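Local coordinates for putative cell adhesion protein (Bacteroides eggerthii, PDB 4GPV), which probably serves as a FimA-like fimbrial subunit, a building block of the pili with which gut Bacteroides are thought to adhere, at residues I160-K165 with V301-N306; F207-N212 with V222-A227; A45-Y50 with V88-G93. All coordinates share one frame; numbering follows the deposited sequence.

Contact 1 of 3, residues I160-K165 with V301-N306; sequences IQLIVK and VTVTLN
Ile163 and Thr302 pair in register where strands 160-165 and 301-306 run parallel, their axes 4.7 Å apart and 21° from exact alignment. Five backbone hydrogen bonds join them. Val301 N gives to Gln161 O and Val301 O takes from Ile163 N; Val303 bonds in the same way to Ile163 O and Lys165 N. Leu305 N closes the series on Lys165 O at 2.9 Å. All five are nearly straight.

Leu162, Val164, Val301 and Val303 share one face. Leu162 has CG opposite its backbone N (chi1 173°), and Leu162 CD1 leans over to meet Val303 CG2 at 3.6 Å. Leu162 CD1 is also 4.3 Å from Val301 CG1. Leu263 and Ile265 of strand 262-271, from the other sheet, pack on this face.

Ile163, Thr302, Lys165 and Thr304 lie on the other face. Lys165 CB passes 3.7 Å from Thr304 OG1, and the extended chain then brings Lys165 CE to 3.6 Å from Thr302 CG2. Ile163 CG2 touches Thr302 CG2 at 3.9 Å.

This is parallel strand pairing within the FimA-like C-terminal domain, of the transthyretin clan, and it rests on backbone bonds. The side chains the two strands put on one face are all aliphatic and buried. On the other, the lysine lays its methylenes against the Thr302 methyl and the Thr304 hydroxyl oxygen, and its ammonium group bonds to Ser243 OG beyond the two strands.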
loop_
_atom_site.group_PDB
_atom_site.type_symbol
_atom_site.label_atom_id
_atom_site.label_comp_id
_atom_site.label_asym_id
_atom_site.label_seq_id
_atom_site.Cartn_x
_atom_site.Cartn_y
_atom_site.Cartn_z
ATOM N N ILE A 160 5.115 1.018 -4.191
ATOM C CA ILE A 160 5.551 0.738 -5.577
ATOM C C ILE A 160 6.358 1.938 -6.054
ATOM O O ILE A 160 5.815 3.032 -6.072
ATOM C CB ILE A 160 4.335 0.454 -6.507
ATOM C CG1 ILE A 160 3.544 -0.787 -6.020
ATOM C CG2 ILE A 160 4.809 0.261 -7.987
ATOM C CD1 ILE A 160 2.167 -0.925 -6.694
ATOM N N GLN A 161 7.622 1.731 -6.480
ATOM C CA GLN A 161 8.471 2.811 -6.995
ATOM C C GLN A 161 8.686 2.605 -8.477
ATOM O O GLN A 161 8.861 1.464 -8.902
ATOM C CB GLN A 161 9.851 2.811 -6.298
ATOM C CG GLN A 161 9.801 3.402 -4.900
ATOM C CD GLN A 161 11.113 3.220 -4.179
ATOM O OE1 GLN A 161 11.451 2.130 -3.711
ATOM N NE2 GLN A 161 11.877 4.286 -4.092
ATOM N N LEU A 162 8.764 3.704 -9.252
ATOM C CA LEU A 162 8.994 3.620 -10.686
ATOM C C LEU A 162 10.298 4.298 -11.072
ATOM O O LEU A 162 10.531 5.455 -10.704
ATOM C CB LEU A 162 7.804 4.264 -11.445
ATOM C CG LEU A 162 7.954 4.413 -12.948
ATOM C CD1 LEU A 162 8.073 3.036 -13.630
ATOM C CD2 LEU A 162 6.802 5.230 -13.542
ATOM N N ILE A 163 11.143 3.560 -11.817
ATOM C CA ILE A 163 12.390 4.043 -12.438
ATOM C C ILE A 163 12.183 3.981 -13.958
ATOM O O ILE A 163 11.941 2.890 -14.483
ATOM C CB ILE A 163 13.630 3.219 -11.975
ATOM C CG1 ILE A 163 13.869 3.368 -10.462
ATOM C CG2 ILE A 163 14.897 3.593 -12.761
ATOM C CD1 ILE A 163 14.849 2.369 -9.912
ATOM N N VAL A 164 12.306 5.122 -14.666
ATOM C CA VAL A 164 12.126 5.166 -16.099
ATOM C C VAL A 164 13.475 5.401 -16.767
ATOM O O VAL A 164 14.193 6.318 -16.378
ATOM C CB VAL A 164 11.106 6.254 -16.499
ATOM C CG1 VAL A 164 10.943 6.324 -18.026
ATOM C CG2 VAL A 164 9.761 6.004 -15.816
ATOM N N LYS A 165 13.844 4.524 -17.694
ATOM C CA LYS A 165 15.050 4.684 -18.530
ATOM C C LYS A 165 14.535 4.891 -19.927
ATOM O O LYS A 165 14.062 3.940 -20.553
ATOM C CB LYS A 165 15.993 3.479 -18.404
ATOM C CG LYS A 165 16.567 3.391 -17.005
ATOM C CD LYS A 165 17.358 2.140 -16.768
ATOM C CE LYS A 165 17.781 2.088 -15.328
ATOM N NZ LYS A 165 18.844 1.072 -15.094
ATOM N N VAL A 301 10.012 -0.966 -9.866
ATOM C CA VAL A 301 9.715 -1.265 -11.255
ATOM C C VAL A 301 10.614 -0.417 -12.117
ATOM O O VAL A 301 10.502 0.803 -12.026
ATOM C CB VAL A 301 8.237 -0.980 -11.591
ATOM C CG1 VAL A 301 7.937 -1.245 -13.076
ATOM C CG2 VAL A 301 7.282 -1.757 -10.675
ATOM N N THR A 302 11.500 -1.047 -12.926
ATOM C CA THR A 302 12.350 -0.308 -13.885
ATOM C C THR A 302 11.791 -0.551 -15.268
ATOM O O THR A 302 11.666 -1.694 -15.694
ATOM C CB THR A 302 13.822 -0.715 -13.772
ATOM O OG1 THR A 302 14.200 -0.732 -12.401
ATOM C CG2 THR A 302 14.757 0.195 -14.585
ATOM N N VAL A 303 11.432 0.528 -15.969
ATOM C CA VAL A 303 10.851 0.457 -17.310
ATOM C C VAL A 303 11.860 1.096 -18.257
ATOM O O VAL A 303 12.207 2.267 -18.055
ATOM C CB VAL A 303 9.492 1.210 -17.336
ATOM C CG1 VAL A 303 8.861 1.163 -18.738
ATOM C CG2 VAL A 303 8.527 0.645 -16.288
ATOM N N THR A 304 12.382 0.320 -19.228
ATOM C CA THR A 304 13.313 0.815 -20.237
ATOM C C THR A 304 12.505 0.893 -21.508
ATOM O O THR A 304 12.011 -0.136 -21.982
ATOM C CB THR A 304 14.571 -0.070 -20.350
ATOM O OG1 THR A 304 15.198 -0.111 -19.072
ATOM C CG2 THR A 304 15.580 0.450 -21.387
ATOM N N LEU A 305 12.412 2.098 -22.077
ATOM C CA LEU A 305 11.679 2.342 -23.319
ATOM C C LEU A 305 12.622 2.592 -24.474
ATOM O O LEU A 305 13.611 3.279 -24.281
ATOM C CB LEU A 305 10.815 3.588 -23.119
ATOM C CG LEU A 305 9.830 3.541 -21.962
ATOM C CD1 LEU A 305 9.066 4.825 -21.884
ATOM C CD2 LEU A 305 8.875 2.343 -22.102
ATOM N N ASN A 306 12.329 2.075 -25.662
ATOM C CA ASN A 306 13.182 2.393 -26.805
ATOM C C ASN A 306 12.336 2.452 -28.075
ATOM O O ASN A 306 11.129 2.182 -28.025
ATOM C CB ASN A 306 14.394 1.442 -26.931
ATOM C CG ASN A 306 14.139 0.142 -27.651
ATOM O OD1 ASN A 306 13.121 -0.499 -27.451
ATOM N ND2 ASN A 306 15.091 -0.305 -28.464
#

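Contact 2 of 3, residues F207-N212 with V222-A227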
loop_
_atom_site.group_PDB
_atom_site.type_symbol
_atom_site.label_atom_id
_atom_site.label_comp_id
_atom_site.label_asym_id
_atom_site.label_seq_id
_atom_site.Cartn_x
_atom_site.Cartn_y
_atom_site.Cartn_z
ATOM N N PHE A 207 -11.760 -1.201 -6.073
ATOM C CA PHE A 207 -10.481 -0.605 -6.438
ATOM C C PHE A 207 -10.561 0.891 -6.641
ATOM O O PHE A 207 -11.615 1.416 -6.991
ATOM C CB PHE A 207 -10.042 -1.203 -7.811
ATOM C CG PHE A 207 -10.002 -2.712 -7.851
ATOM C CD1 PHE A 207 -8.895 -3.399 -7.376
ATOM C CD2 PHE A 207 -11.141 -3.447 -8.173
ATOM C CE1 PHE A 207 -8.897 -4.792 -7.297
ATOM C CE2 PHE A 207 -11.142 -4.843 -8.083
ATOM C CZ PHE A 207 -10.005 -5.503 -7.677
ATOM N N TYR A 208 -9.398 1.529 -6.626
ATOM C CA TYR A 208 -9.254 2.902 -7.095
ATOM C C TYR A 208 -8.420 2.858 -8.377
ATOM O O TYR A 208 -7.587 1.954 -8.522
ATOM C CB TYR A 208 -8.566 3.788 -6.055
ATOM C CG TYR A 208 -9.357 3.944 -4.778
ATOM C CD1 TYR A 208 -10.414 4.853 -4.697
ATOM C CD2 TYR A 208 -9.025 3.217 -3.643
ATOM C CE1 TYR A 208 -11.123 5.026 -3.505
ATOM C CE2 TYR A 208 -9.757 3.340 -2.467
ATOM C CZ TYR A 208 -10.801 4.248 -2.402
ATOM O OH TYR A 208 -11.432 4.416 -1.197
ATOM N N THR A 209 -8.561 3.843 -9.264
ATOM C CA THR A 209 -7.746 3.847 -10.466
ATOM C C THR A 209 -7.358 5.309 -10.828
ATOM O O THR A 209 -8.143 6.249 -10.629
ATOM C CB THR A 209 -8.439 3.060 -11.616
ATOM O OG1 THR A 209 -7.453 2.685 -12.559
ATOM C CG2 THR A 209 -9.528 3.857 -12.321
ATOM N N GLY A 210 -6.136 5.485 -11.292
ATOM C CA GLY A 210 -5.640 6.818 -11.647
ATOM C C GLY A 210 -6.075 7.337 -12.996
ATOM O O GLY A 210 -5.975 8.540 -13.270
ATOM N N PHE A 211 -6.544 6.434 -13.880
ATOM C CA PHE A 211 -6.969 6.803 -15.224
ATOM C C PHE A 211 -7.916 5.741 -15.742
ATOM O O PHE A 211 -7.610 4.564 -15.610
ATOM C CB PHE A 211 -5.720 6.921 -16.151
ATOM C CG PHE A 211 -6.013 7.448 -17.533
ATOM C CD1 PHE A 211 -6.132 8.819 -17.766
ATOM C CD2 PHE A 211 -6.234 6.578 -18.592
ATOM C CE1 PHE A 211 -6.409 9.306 -19.048
ATOM C CE2 PHE A 211 -6.530 7.065 -19.873
ATOM C CZ PHE A 211 -6.611 8.428 -20.091
ATOM N N ASN A 212 -9.035 6.128 -16.378
ATOM C CA ASN A 212 -9.942 5.101 -16.893
ATOM C C ASN A 212 -10.517 5.470 -18.264
ATOM O O ASN A 212 -11.504 4.857 -18.675
ATOM C CB ASN A 212 -11.088 4.863 -15.891
ATOM C CG ASN A 212 -12.080 6.007 -15.751
ATOM O OD1 ASN A 212 -11.902 7.112 -16.271
ATOM N ND2 ASN A 212 -13.180 5.759 -15.067
ATOM N N VAL A 222 -15.034 0.083 -9.309
ATOM C CA VAL A 222 -13.851 0.931 -9.519
ATOM C C VAL A 222 -14.217 2.404 -9.326
ATOM O O VAL A 222 -15.208 2.872 -9.881
ATOM C CB VAL A 222 -13.207 0.685 -10.908
ATOM C CG1 VAL A 222 -12.018 1.614 -11.157
ATOM C CG2 VAL A 222 -12.779 -0.777 -11.071
ATOM N N THR A 223 -13.372 3.139 -8.585
ATOM C CA THR A 223 -13.509 4.578 -8.350
ATOM C C THR A 223 -12.247 5.286 -8.835
ATOM O O THR A 223 -11.141 4.817 -8.550
ATOM C CB THR A 223 -13.777 4.852 -6.853
ATOM O OG1 THR A 223 -14.987 4.177 -6.483
ATOM C CG2 THR A 223 -13.925 6.353 -6.540
ATOM N N THR A 224 -12.386 6.410 -9.557
ATOM C CA THR A 224 -11.192 7.149 -9.990
ATOM C C THR A 224 -10.627 7.938 -8.802
ATOM O O THR A 224 -11.373 8.384 -7.917
ATOM C CB THR A 224 -11.467 8.082 -11.174
ATOM O OG1 THR A 224 -12.428 9.077 -10.802
ATOM C CG2 THR A 224 -11.896 7.331 -12.411
ATOM N N SER A 225 -9.306 8.071 -8.786
ATOM C CA SER A 225 -8.588 8.823 -7.767
ATOM C C SER A 225 -7.464 9.595 -8.411
ATOM O O SER A 225 -6.558 8.995 -9.006
ATOM C CB SER A 225 -8.023 7.899 -6.692
ATOM O OG SER A 225 -7.277 8.698 -5.792
ATOM N N THR A 226 -7.456 10.926 -8.209
ATOM C CA THR A 226 -6.370 11.751 -8.747
ATOM C C THR A 226 -5.071 11.480 -7.990
ATOM O O THR A 226 -4.013 11.781 -8.524
ATOM C CB THR A 226 -6.718 13.246 -8.702
ATOM O OG1 THR A 226 -6.957 13.598 -7.349
ATOM C CG2 THR A 226 -7.900 13.611 -9.586
ATOM N N ALA A 227 -5.129 10.894 -6.793
ATOM C CA ALA A 227 -3.909 10.555 -6.039
ATOM C C ALA A 227 -3.107 9.454 -6.745
ATOM O O ALA A 227 -1.963 9.195 -6.371
ATOM C CB ALA A 227 -4.273 10.094 -4.644
HETATM O O HOH W 1 -14.303 1.769 -5.375
#
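Thr209 and Val222 meet methyl to methyl, Thr209 CG2 to Val222 CG1 at 3.5 Å, with the two side chains slanting across each other. Val222 sets CG1 opposite its backbone N (chi1 177°), which carries this methyl to Thr209. Val222 CG2 is 4.3 Å from Phe207 CD2. The Phe207 ring leads away from the partner strand and packs on Phe187 and Asn254.

On the other face Tyr208 and Thr223 lie side by side and point the same way. Tyr208 CD1 comes within 4.0 Å of Thr223 CB. Ser225 CB rests by Tyr208 CB, and Met117 touches both residues.

Asn212 crosses Thr224 at about a right angle. Its CG sits between its own backbone N and carbonyl carbon (chi1 69°), and Asn212 ND2 comes to 3.3 Å from Thr224 CG2. This is a contact with a methyl, not a polar bond.

The backbones run parallel, and strand 207-209 lies between strand 222-224 and the long antiparallel strand 176-193. Phe207 O accepts from Thr223 N, Thr209 N gives to Thr223 O, and Ser225 N gives to Thr209 O at 2.8 Å. The second bond is clearly bent, 140° at the hydrogen. A water donates to Phe207 O and is 2.7 Å from Thr223 OG1. Past the strand, Ser225 OG accepts from Ala227 N, an ST turn, and also bonds to Asp121 O. Thr209 OG1 bonds weakly to Phe187 N.

Three backbone bonds thus hold the two short strands at normal sheet spacing, and threonine and valine methyls fill in beside them.

Contact 3 of 3, residues A45-Y50 with V88-G93; sequences AVINNY and VVANTG
Asn91 has a positive phi of 70° and carries CG opposite its carbonyl carbon (chi1 -66°), which brings its amide against the backbone of 46-48. Asn49 holds CG between its backbone N and carbonyl carbon (chi1 54°), and its amide reaches back to Gly93.

The Asn91 amide uses both ends. Asn91 ND2 gives to Val46 O at 2.9 Å, with the acceptor close to the amide plane. Asn91 OD1 accepts from Asn48 N at 2.7 Å, in the carbonyl plane, and more weakly from Asn49 N. Leu131 O takes a further bond from ND2. These bonds fix the rotation of the buried amide and tie it to the backbone between strands 40-46 and 50-56.

Asn49 OD1 accepts from Gly93 N at 3.0 Å, with the donor above the carbonyl plane. A water accepts from Asn49 ND2. In the backbone, Asn91 N gives to Asn49 O at 2.8 Å. Asparagine amides thus take over backbone bonding where the antiparallel pairing of 50-56 with 83-90 ends in turns.

Next to this Tyr50 and Ala90 form an antiparallel, non-hydrogen-bonded pair, with their CB atoms 4.1 Å apart. The Tyr50 ring leads away, and its hydroxyl bonds to Asn71.

Ile47 and Val88 pack on Leu153 of strand 146-169 and on Leu23 of strand 18-24. Met133 of strand 133-138 lies against Ile47 and Asn91. Ala45 and Ile47 bond through their backbones to strand 329-343.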
loop_
_atom_site.group_PDB
_atom_site.type_symbol
_atom_site.label_atom_id
_atom_site.label_comp_id
_atom_site.label_asym_id
_atom_site.label_seq_id
_atom_site.Cartn_x
_atom_site.Cartn_y
_atom_site.Cartn_z
ATOM N N ALA A 45 9.636 5.018 9.989
ATOM C CA ALA A 45 8.233 5.392 9.978
ATOM C C ALA A 45 7.847 6.029 11.268
ATOM O O ALA A 45 7.996 5.436 12.338
ATOM C CB ALA A 45 7.365 4.175 9.713
ATOM N N VAL A 46 7.351 7.253 11.180
ATOM C CA VAL A 46 6.940 7.969 12.374
ATOM C C VAL A 46 5.607 7.401 12.908
ATOM O O VAL A 46 4.672 7.150 12.154
ATOM C CB VAL A 46 6.887 9.506 12.153
ATOM C CG1 VAL A 46 6.112 9.880 10.890
ATOM C CG2 VAL A 46 6.352 10.246 13.373
ATOM N N ILE A 47 5.557 7.200 14.224
ATOM C CA ILE A 47 4.326 6.836 14.922
ATOM C C ILE A 47 3.725 8.145 15.383
ATOM O O ILE A 47 4.246 8.744 16.320
ATOM C CB ILE A 47 4.524 5.843 16.117
ATOM C CG1 ILE A 47 5.059 4.473 15.638
ATOM C CG2 ILE A 47 3.192 5.687 16.926
ATOM C CD1 ILE A 47 5.519 3.557 16.817
ATOM N N ASN A 48 2.676 8.616 14.716
ATOM C CA ASN A 48 2.016 9.849 15.121
ATOM C C ASN A 48 1.101 9.620 16.326
ATOM O O ASN A 48 0.950 10.494 17.189
ATOM C CB ASN A 48 1.213 10.421 13.967
ATOM C CG ASN A 48 2.132 10.862 12.871
ATOM O OD1 ASN A 48 3.078 11.634 13.118
ATOM N ND2 ASN A 48 1.898 10.364 11.671
ATOM N N ASN A 49 0.450 8.443 16.337
ATOM C CA ASN A 49 -0.496 8.016 17.358
ATOM C C ASN A 49 -0.746 6.528 17.200
ATOM O O ASN A 49 -0.363 5.933 16.169
ATOM C CB ASN A 49 -1.812 8.787 17.225
ATOM C CG ASN A 49 -2.393 8.690 15.838
ATOM O OD1 ASN A 49 -2.860 7.615 15.408
ATOM N ND2 ASN A 49 -2.298 9.795 15.096
ATOM N N TYR A 50 -1.354 5.916 18.209
ATOM C CA TYR A 50 -1.678 4.487 18.087
ATOM C C TYR A 50 -2.803 4.124 19.052
ATOM O O TYR A 50 -3.110 4.887 19.962
ATOM C CB TYR A 50 -0.429 3.602 18.328
ATOM C CG TYR A 50 0.210 3.772 19.695
ATOM C CD1 TYR A 50 1.168 4.753 19.920
ATOM C CD2 TYR A 50 -0.157 2.956 20.769
ATOM C CE1 TYR A 50 1.752 4.923 21.177
ATOM C CE2 TYR A 50 0.422 3.116 22.031
ATOM C CZ TYR A 50 1.391 4.091 22.222
ATOM O OH TYR A 50 1.990 4.267 23.443
ATOM N N VAL A 88 -2.220 -3.763 18.291
ATOM C CA VAL A 88 -1.827 -2.344 18.169
ATOM C C VAL A 88 -2.052 -1.899 16.726
ATOM O O VAL A 88 -1.638 -2.591 15.790
ATOM C CB VAL A 88 -0.349 -2.085 18.609
ATOM C CG1 VAL A 88 0.054 -0.623 18.392
ATOM C CG2 VAL A 88 -0.120 -2.478 20.073
ATOM N N VAL A 89 -2.670 -0.742 16.557
ATOM C CA VAL A 89 -2.842 -0.119 15.253
ATOM C C VAL A 89 -2.261 1.276 15.379
ATOM O O VAL A 89 -2.669 2.008 16.269
ATOM C CB VAL A 89 -4.310 -0.100 14.736
ATOM C CG1 VAL A 89 -4.389 0.604 13.380
ATOM C CG2 VAL A 89 -4.892 -1.514 14.623
ATOM N N ALA A 90 -1.330 1.642 14.502
ATOM C CA ALA A 90 -0.742 2.987 14.548
ATOM C C ALA A 90 -1.234 3.831 13.385
ATOM O O ALA A 90 -1.478 3.311 12.282
ATOM C CB ALA A 90 0.783 2.883 14.468
ATOM N N ASN A 91 -1.328 5.136 13.623
ATOM C CA ASN A 91 -1.532 6.194 12.641
ATOM C C ASN A 91 -2.902 6.218 11.997
ATOM O O ASN A 91 -3.046 6.758 10.907
ATOM C CB ASN A 91 -0.400 6.148 11.588
ATOM C CG ASN A 91 0.943 6.489 12.177
ATOM O OD1 ASN A 91 1.037 7.194 13.188
ATOM N ND2 ASN A 91 2.028 6.071 11.526
ATOM N N THR A 92 -3.943 5.792 12.726
ATOM C CA THR A 92 -5.311 5.935 12.204
ATOM C C THR A 92 -6.036 7.106 12.922
ATOM O O THR A 92 -7.200 7.363 12.638
ATOM C CB THR A 92 -6.128 4.655 12.296
ATOM O OG1 THR A 92 -6.366 4.295 13.679
ATOM C CG2 THR A 92 -5.547 3.499 11.456
ATOM N N GLY A 93 -5.355 7.767 13.839
ATOM C CA GLY A 93 -5.886 8.918 14.576
ATOM C C GLY A 93 -6.744 8.578 15.773
ATOM O O GLY A 93 -6.731 7.446 16.252
HETATM O O HOH W 2 -4.576 6.147 16.941
HETATM O O HOH W 3 -2.757 9.695 12.090
#

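In the fold
Contacts 1 and 3 belong to the same large mixed sheet, on opposite sides of the chain's centre, with their centres 32 Å apart. Strand 146-169 links them: it supplies one partner of contact 1, and its Leu153 packs on Ile47 and Val88 of contact 3. Contact 2 lies in the other sheet, and in sequence it is nested inside the loop that contact 1 closes. Contact 1 is the buried one, built on regular backbone pairing and aliphatic packing. Contact 2 is also parallel pairing but short and partly buried, with a water bridging Phe207 O and Thr223 OG1. Contact 3 differs most. Asparagine side chains do the work there, bonding backbone where strands give way to turns.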